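Local coordinates for protein putative hydrolase (Burkholderia cenocepacia, PDB 4X00) that is probably a hydrolase of the alpha/beta hydrolase fold, thought to act on aryl esters, at residues L224-G227 and L232-A235; A79-Y84 and Q201-S206. One frame throughout, in Å; residues are numbered along the deposited sequence.

Contact 1 (L224-G227 and L232-A235); sequences LLYG and LVKA. With EDO (1,2-ethanediol), chain G.
The phenol ring of Y226 meets V233 at its edge: CG1 of V233 lies near the ring plane, 3.9 Å from CE2 of Y226. At another part of the rim, also in plane, is the backbone C of L224. A235 approaches the same ring obliquely, its CA 3.8 Å from CD2 of Y226, and its CB is 3.9 Å from CB of Y226. S238 and I239 of helix 235-245, with D137 and I140, also touch the tyrosine. Two torsions help to set the meeting: CG of Y226 stands anti to its own carbonyl carbon (chi1 -76°), placing the ring beside the backbone N, while CG1 of V233 is anti to its backbone N (chi1 172°), which turns that methyl to the ring edge. A235 CB also rests 3.6 Å from the carbonyl O of G227, a van der Waals approach, and no hydrogen bond joins the two segments.

Several polar groups find partners outside the two segments. Y226 OH is hydrogen-bonded to G138 O, and OD1 of D230 accepts from the backbone N of both L232 and V233, holding the turn in shape. A235 N, in the first turn of the helix after the N-cap residue K234, donates to O2 of ethanediol over 2.9 Å, at 161°. That diol, probably from the crystallisation liquor, is also bonded to D230 O.

V233 touches residues of a probable Ser-His-Asp triad (S112, H259, D230). With carbon-carbon approaches and all four touching residues buried, the contact is essentially apolar, setting the loop that carries the likely triad aspartate against the end of strand 222-227.

Contact 2 (A79-Y84 and Q201-S206); sequences AEASSY and QRAVRS
Apolar contact between A203 and the pair A81 and Y84 joins the two segments directly. The methyl of A203 points at the other segment; its CB lies 3.7 Å from CB of Y84 and 3.9 Å from CB of A81. It is also 3.7 Å from the carbonyl O of A81, an approach without a hydrogen bond. The nearest backbones, at A81 and A203, have CA atoms 5.3 Å apart, a separation that the small alanine side chains allow. Y84 has CG anti to its carbonyl carbon (chi1 -57°), which leads the ring away from the segment that its CB faces; A203 CB lies obliquely to that ring.

No direct hydrogen bond crosses between the segments. Y84 N donates to A81 O over 2.9 Å, bringing the two residues that touch the A203 methyl into one turn. In the partner, R205 NE reaches R202 O at 2.9 Å with an angle of 160°, the acceptor lying in the guanidinium plane. Y84 OH is bonded to P78 O, fixing the far end of the ring.

A water adds a looser link, donating to A79 O at 3.1 Å and weakly accepting from R202 NH2, which also forms a salt bridge with D199 of its own helix.

Helix 198-204 belongs to the helical insertion between strands 132-136 and 222-227, where alpha/beta hydrolases carry their cap; the contact probably sets this cap-like region against the short, weakly bonded helix 82-85.

In the fold
From the N terminus, the chain reaches 79-84 after strand 63-67 and then passes through strands 107-111 and 132-136 and a largely helical excursion. Contact 2 closes this long loop, with 116 residues between its segments. After helix 211-216 the chain enters strand 222-227, turns, and at 232-235 closes the short loop of contact 1, which spans four residues and leads into helix 235-245. The two neither nest nor cross: they follow in series, their centres 24 Å apart and their nearest atoms about 12 Å apart. Contact 2 ties the loop and short helix that follow strand 63-67 to a helix of the insertion, whereas contact 1 joins a sheet strand to the loop that follows it.

Contact 1 (L224-G227 and L232-A235)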
ATOM      1  N   LEU A 224      10.483   2.300  -7.268  1.00  9.83           N
ATOM      2  CA  LEU A 224       9.843   1.001  -7.131  1.00 10.12           C
ATOM      3  C   LEU A 224      10.793   0.100  -6.368  1.00 10.57           C
ATOM      4  O   LEU A 224      11.895  -0.184  -6.843  1.00 12.09           O
ATOM      5  CB  LEU A 224       9.515   0.416  -8.490  1.00 11.08           C
ATOM      6  CG  LEU A 224       8.086   0.704  -8.964  1.00 11.57           C
ATOM      7  CD1 LEU A 224       7.764   2.223  -9.056  1.00 12.25           C
ATOM      8  CD2 LEU A 224       7.854  -0.032 -10.298  1.00 12.50           C
ATOM      9  N   LEU A 225      10.392  -0.335  -5.185  1.00  8.94           N
ATOM     10  CA  LEU A 225      11.233  -1.162  -4.321  1.00  9.98           C
ATOM     11  C   LEU A 225      10.518  -2.492  -4.171  1.00  8.54           C
ATOM     12  O   LEU A 225       9.394  -2.511  -3.631  1.00  9.46           O
ATOM     13  CB  LEU A 225      11.438  -0.525  -2.947  1.00 11.97           C
ATOM     14  CG  LEU A 225      12.198   0.787  -2.778  1.00 11.69           C
ATOM     15  CD1 LEU A 225      12.294   1.115  -1.293  1.00 12.19           C
ATOM     16  CD2 LEU A 225      13.594   0.644  -3.255  1.00 10.97           C
ATOM     17  N   TYR A 226      11.121  -3.588  -4.646  1.00  8.52           N
ATOM     18  CA  TYR A 226      10.453  -4.911  -4.614  1.00  8.48           C
ATOM     19  C   TYR A 226      11.372  -5.937  -4.000  1.00  8.74           C
ATOM     20  O   TYR A 226      12.589  -5.932  -4.272  1.00  8.80           O
ATOM     21  CB  TYR A 226      10.101  -5.394  -6.040  1.00  8.98           C
ATOM     22  CG  TYR A 226       8.915  -4.708  -6.651  1.00  8.95           C
ATOM     23  CD1 TYR A 226       8.946  -3.352  -6.911  1.00  9.81           C
ATOM     24  CD2 TYR A 226       7.749  -5.412  -6.952  1.00  9.03           C
ATOM     25  CE1 TYR A 226       7.857  -2.707  -7.460  1.00  9.72           C
ATOM     26  CE2 TYR A 226       6.651  -4.772  -7.530  1.00  9.11           C
ATOM     27  CZ  TYR A 226       6.710  -3.409  -7.758  1.00  9.84           C
ATOM     28  OH  TYR A 226       5.646  -2.729  -8.307  1.00 11.02           O
ATOM     29  N   GLY A 227      10.804  -6.869  -3.244  1.00  8.78           N
ATOM     30  CA  GLY A 227      11.521  -8.086  -2.915  1.00  9.01           C
ATOM     31  C   GLY A 227      11.602  -8.971  -4.142  1.00 10.01           C
ATOM     32  O   GLY A 227      10.576  -9.256  -4.791  1.00 10.61           O
ATOM     33  N   LEU A 232       3.657 -12.915  -4.492  1.00  9.33           N
ATOM     34  CA  LEU A 232       2.311 -12.465  -4.825  1.00  9.27           C
ATOM     35  C   LEU A 232       2.318 -11.579  -6.046  1.00  9.54           C
ATOM     36  O   LEU A 232       1.491 -11.761  -6.945  1.00 10.49           O
ATOM     37  CB  LEU A 232       1.663 -11.747  -3.641  1.00  8.59           C
ATOM     38  CG  LEU A 232       1.277 -12.694  -2.503  1.00  8.94           C
ATOM     39  CD1 LEU A 232       0.951 -11.904  -1.257  1.00  9.74           C
ATOM     40  CD2 LEU A 232       0.076 -13.600  -2.878  1.00 10.27           C
ATOM     41  N   VAL A 233       3.239 -10.622  -6.088  1.00  9.38           N
ATOM     42  CA  VAL A 233       3.377  -9.756  -7.256  1.00  9.96           C
ATOM     43  C   VAL A 233       4.669 -10.156  -7.956  1.00 10.55           C
ATOM     44  O   VAL A 233       5.693 -10.299  -7.282  1.00 11.40           O
ATOM     45  CB  VAL A 233       3.399  -8.258  -6.853  1.00 10.75           C
ATOM     46  CG1 VAL A 233       3.736  -7.379  -8.061  1.00 11.92           C
ATOM     47  CG2 VAL A 233       2.037  -7.839  -6.253  1.00 10.70           C
ATOM     48  N   LYS A 234       4.622 -10.377  -9.272  1.00 10.71           N
ATOM     49  CA  LYS A 234       5.830 -10.720 -10.033  1.00 10.87           C
ATOM     50  C   LYS A 234       6.709  -9.468 -10.145  1.00 11.08           C
ATOM     51  O   LYS A 234       6.360  -8.512 -10.839  1.00 12.08           O
ATOM     52  CB  LYS A 234       5.497 -11.263 -11.436  1.00 12.05           C
ATOM     53  CG  LYS A 234       4.724 -12.597 -11.437  1.00 13.66           C
ATOM     54  CD  LYS A 234       4.315 -12.972 -12.845  1.00 15.18           C
ATOM     55  CE  LYS A 234       3.665 -14.340 -12.884  1.00 16.08           C
ATOM     56  NZ  LYS A 234       3.178 -14.618 -14.255  1.00 18.42           N
ATOM     57  N   ALA A 235       7.838  -9.482  -9.445  1.00 10.53           N
ATOM     58  CA  ALA A 235       8.664  -8.271  -9.273  1.00 10.96           C
ATOM     59  C   ALA A 235       9.233  -7.750 -10.590  1.00 11.79           C
ATOM     60  O   ALA A 235       8.980  -6.594 -10.958  1.00 12.31           O
ATOM     61  CB  ALA A 235       9.806  -8.548  -8.285  1.00 11.68           C
TER
HETATM   62  C1  EDO G 303       8.547 -13.603  -9.176  1.00 24.68           C
HETATM   63  O1  EDO G 303       8.374 -12.832 -10.362  1.00 21.22           O
HETATM   64  C2  EDO G 303       9.297 -12.814  -8.113  1.00 19.85           C
HETATM   65  O2  EDO G 303       8.534 -11.708  -7.659  1.00 14.88           O

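Contact 2 (A79-Y84 and Q201-S206)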
ATOM      1  N   ALA A  79     -21.009  -2.251   2.504  1.00 15.82           N
ATOM      2  CA  ALA A  79     -21.418  -3.569   2.028  1.00 16.91           C
ATOM      3  C   ALA A  79     -21.460  -3.663   0.503  1.00 16.51           C
ATOM      4  O   ALA A  79     -21.302  -4.744  -0.053  1.00 18.09           O
ATOM      5  CB  ALA A  79     -22.790  -3.939   2.608  1.00 18.75           C
ATOM      6  N   GLU A  80     -21.656  -2.545  -0.188  1.00 15.87           N
ATOM      7  CA  GLU A  80     -21.831  -2.605  -1.645  1.00 16.14           C
ATOM      8  C   GLU A  80     -20.518  -2.889  -2.353  1.00 13.90           C
ATOM      9  O   GLU A  80     -19.545  -2.152  -2.145  1.00 14.17           O
ATOM     10  CB  GLU A  80     -22.384  -1.285  -2.229  1.00 18.55           C
ATOM     11  CG  GLU A  80     -23.835  -0.951  -1.968  1.00 21.03           C
ATOM     12  CD  GLU A  80     -24.820  -1.733  -2.837  1.00 24.16           C
ATOM     13  OE1 GLU A  80     -24.411  -2.606  -3.637  1.00 24.27           O
ATOM     14  OE2 GLU A  80     -26.034  -1.460  -2.725  1.00 27.30           O
ATOM     15  N   ALA A  81     -20.493  -3.898  -3.221  1.00 12.97           N
ATOM     16  CA  ALA A  81     -19.293  -4.177  -4.018  1.00 12.40           C
ATOM     17  C   ALA A  81     -18.883  -2.954  -4.820  1.00 12.61           C
ATOM     18  O   ALA A  81     -17.684  -2.687  -4.980  1.00 12.66           O
ATOM     19  CB  ALA A  81     -19.511  -5.360  -4.960  1.00 12.24           C
ATOM     20  N   SER A  82     -19.854  -2.186  -5.292  1.00 13.42           N
ATOM     21  CA  SER A  82     -19.522  -1.032  -6.124  1.00 13.36           C
ATOM     22  C   SER A  82     -18.818   0.098  -5.345  1.00 13.51           C
ATOM     23  O   SER A  82     -18.251   1.012  -5.943  1.00 14.87           O
ATOM     24  CB  SER A  82     -20.786  -0.522  -6.807  1.00 14.17           C
ATOM     25  OG  SER A  82     -21.733  -0.092  -5.846  1.00 14.47           O
ATOM     26  N   SER A  83     -18.795   0.016  -4.019  1.00 12.93           N
ATOM     27  CA  SER A  83     -17.986   0.933  -3.227  1.00 13.11           C
ATOM     28  C   SER A  83     -16.496   0.581  -3.262  1.00 12.31           C
ATOM     29  O   SER A  83     -15.672   1.367  -2.804  1.00 12.45           O
ATOM     30  CB  SER A  83     -18.482   0.940  -1.779  1.00 14.55           C
ATOM     31  OG  SER A  83     -19.749   1.564  -1.699  1.00 15.83           O
ATOM     32  N   TYR A  84     -16.152  -0.575  -3.833  1.00 10.97           N
ATOM     33  CA  TYR A  84     -14.759  -1.019  -3.921  1.00 10.99           C
ATOM     34  C   TYR A  84     -14.278  -1.223  -5.368  1.00 11.59           C
ATOM     35  O   TYR A  84     -13.084  -1.118  -5.642  1.00 12.47           O
ATOM     36  CB  TYR A  84     -14.595  -2.329  -3.158  1.00 10.98           C
ATOM     37  CG  TYR A  84     -14.999  -2.273  -1.711  1.00 10.06           C
ATOM     38  CD1 TYR A  84     -14.168  -1.720  -0.735  1.00  9.85           C
ATOM     39  CD2 TYR A  84     -16.225  -2.790  -1.322  1.00  9.83           C
ATOM     40  CE1 TYR A  84     -14.555  -1.675   0.577  1.00  9.03           C
ATOM     41  CE2 TYR A  84     -16.621  -2.752  -0.017  1.00 10.26           C
ATOM     42  CZ  TYR A  84     -15.785  -2.213   0.938  1.00 10.14           C
ATOM     43  OH  TYR A  84     -16.147  -2.186   2.265  1.00 11.16           O
ATOM     44  N   GLN A 201     -13.196  -7.951   0.004  1.00  9.07           N
ATOM     45  CA  GLN A 201     -12.305  -8.958  -0.567  1.00 10.23           C
ATOM     46  C   GLN A 201     -12.801  -9.517  -1.898  1.00 10.94           C
ATOM     47  O   GLN A 201     -12.023  -9.763  -2.820  1.00 13.15           O
ATOM     48  CB  GLN A 201     -12.113 -10.132   0.387  1.00 10.47           C
ATOM     49  CG  GLN A 201     -11.318  -9.831   1.630  1.00 10.26           C
ATOM     50  CD  GLN A 201     -11.251 -11.081   2.462  1.00 10.18           C
ATOM     51  OE1 GLN A 201     -12.076 -11.298   3.328  1.00 10.95           O
ATOM     52  NE2 GLN A 201     -10.322 -11.978   2.118  1.00 11.67           N
ATOM     53  N   ARG A 202     -14.106  -9.763  -1.994  1.00 11.33           N
ATOM     54  CA  ARG A 202     -14.677 -10.275  -3.249  1.00 14.29           C
ATOM     55  C   ARG A 202     -14.620  -9.235  -4.364  1.00 14.39           C
ATOM     56  O   ARG A 202     -14.413  -9.569  -5.539  1.00 17.44           O
ATOM     57  CB  ARG A 202     -16.127 -10.728  -3.042  1.00 17.23           C
ATOM     58  CG  ARG A 202     -16.255 -12.005  -2.222  1.00 21.50           C
ATOM     59  CD  ARG A 202     -17.707 -12.495  -2.090  1.00 25.43           C
ATOM     60  NE  ARG A 202     -18.594 -11.462  -1.551  1.00 29.04           N
ATOM     61  CZ  ARG A 202     -19.009 -11.375  -0.285  1.00 30.68           C
ATOM     62  NH1 ARG A 202     -18.664 -12.278   0.625  1.00 31.22           N
ATOM     63  NH2 ARG A 202     -19.807 -10.378   0.064  1.00 31.15           N
ATOM     64  N   ALA A 203     -14.793  -7.973  -3.996  1.00 12.13           N
ATOM     65  CA  ALA A 203     -14.851  -6.895  -4.971  1.00 13.08           C
ATOM     66  C   ALA A 203     -13.480  -6.427  -5.483  1.00 14.29           C
ATOM     67  O   ALA A 203     -13.337  -6.025  -6.657  1.00 14.79           O
ATOM     68  CB  ALA A 203     -15.628  -5.721  -4.358  1.00 13.77           C
ATOM     69  N   VAL A 204     -12.460  -6.464  -4.622  1.00 15.29           N
ATOM     70  CA  VAL A 204     -11.215  -5.777  -4.949  1.00 15.72           C
ATOM     71  C   VAL A 204     -10.516  -6.419  -6.154  1.00 17.52           C
ATOM     72  O   VAL A 204      -9.784  -5.741  -6.879  1.00 16.70           O
ATOM     73  CB  VAL A 204     -10.298  -5.714  -3.695  1.00 17.63           C
ATOM     74  CG1 VAL A 204      -9.761  -7.085  -3.367  1.00 17.21           C
ATOM     75  CG2 VAL A 204      -9.203  -4.671  -3.892  1.00 18.87           C
ATOM     76  N   ARG A 205     -10.790  -7.700  -6.391  1.00 29.56           N
ATOM     77  CA  ARG A 205     -10.391  -8.429  -7.592  1.00 29.90           C
ATOM     78  C   ARG A 205     -10.697  -7.654  -8.880  1.00 29.90           C
ATOM     79  O   ARG A 205      -9.943  -7.696  -9.859  1.00 29.85           O
ATOM     80  CB  ARG A 205     -11.122  -9.787  -7.621  1.00 20.27           C
ATOM     81  CG  ARG A 205     -11.139 -10.513  -6.252  1.00 20.42           C
ATOM     82  CD  ARG A 205     -11.757 -11.888  -6.416  1.00 20.38           C
ATOM     83  NE  ARG A 205     -13.171 -11.916  -6.810  1.00 20.64           N
ATOM     84  CZ  ARG A 205     -13.654 -12.856  -7.617  1.00 20.37           C
ATOM     85  NH1 ARG A 205     -14.930 -12.888  -7.969  1.00 21.07           N
ATOM     86  NH2 ARG A 205     -12.818 -13.783  -8.070  1.00 21.06           N
ATOM     87  N   SER A 206     -11.824  -6.953  -8.854  1.00 18.69           N
ATOM     88  CA  SER A 206     -12.375  -6.252 -10.012  1.00 16.93           C
ATOM     89  C   SER A 206     -12.119  -4.760  -9.978  1.00 16.43           C
ATOM     90  O   SER A 206     -12.654  -4.035 -10.807  1.00 17.54           O
ATOM     91  CB  SER A 206     -13.894  -6.480 -10.109  1.00 18.54           C
ATOM     92  OG  SER A 206     -14.190  -7.851 -10.272  1.00 21.27           O
TER
HETATM   93  O   HOH W   1     -20.916  -7.522  -1.387  1.00 27.80           O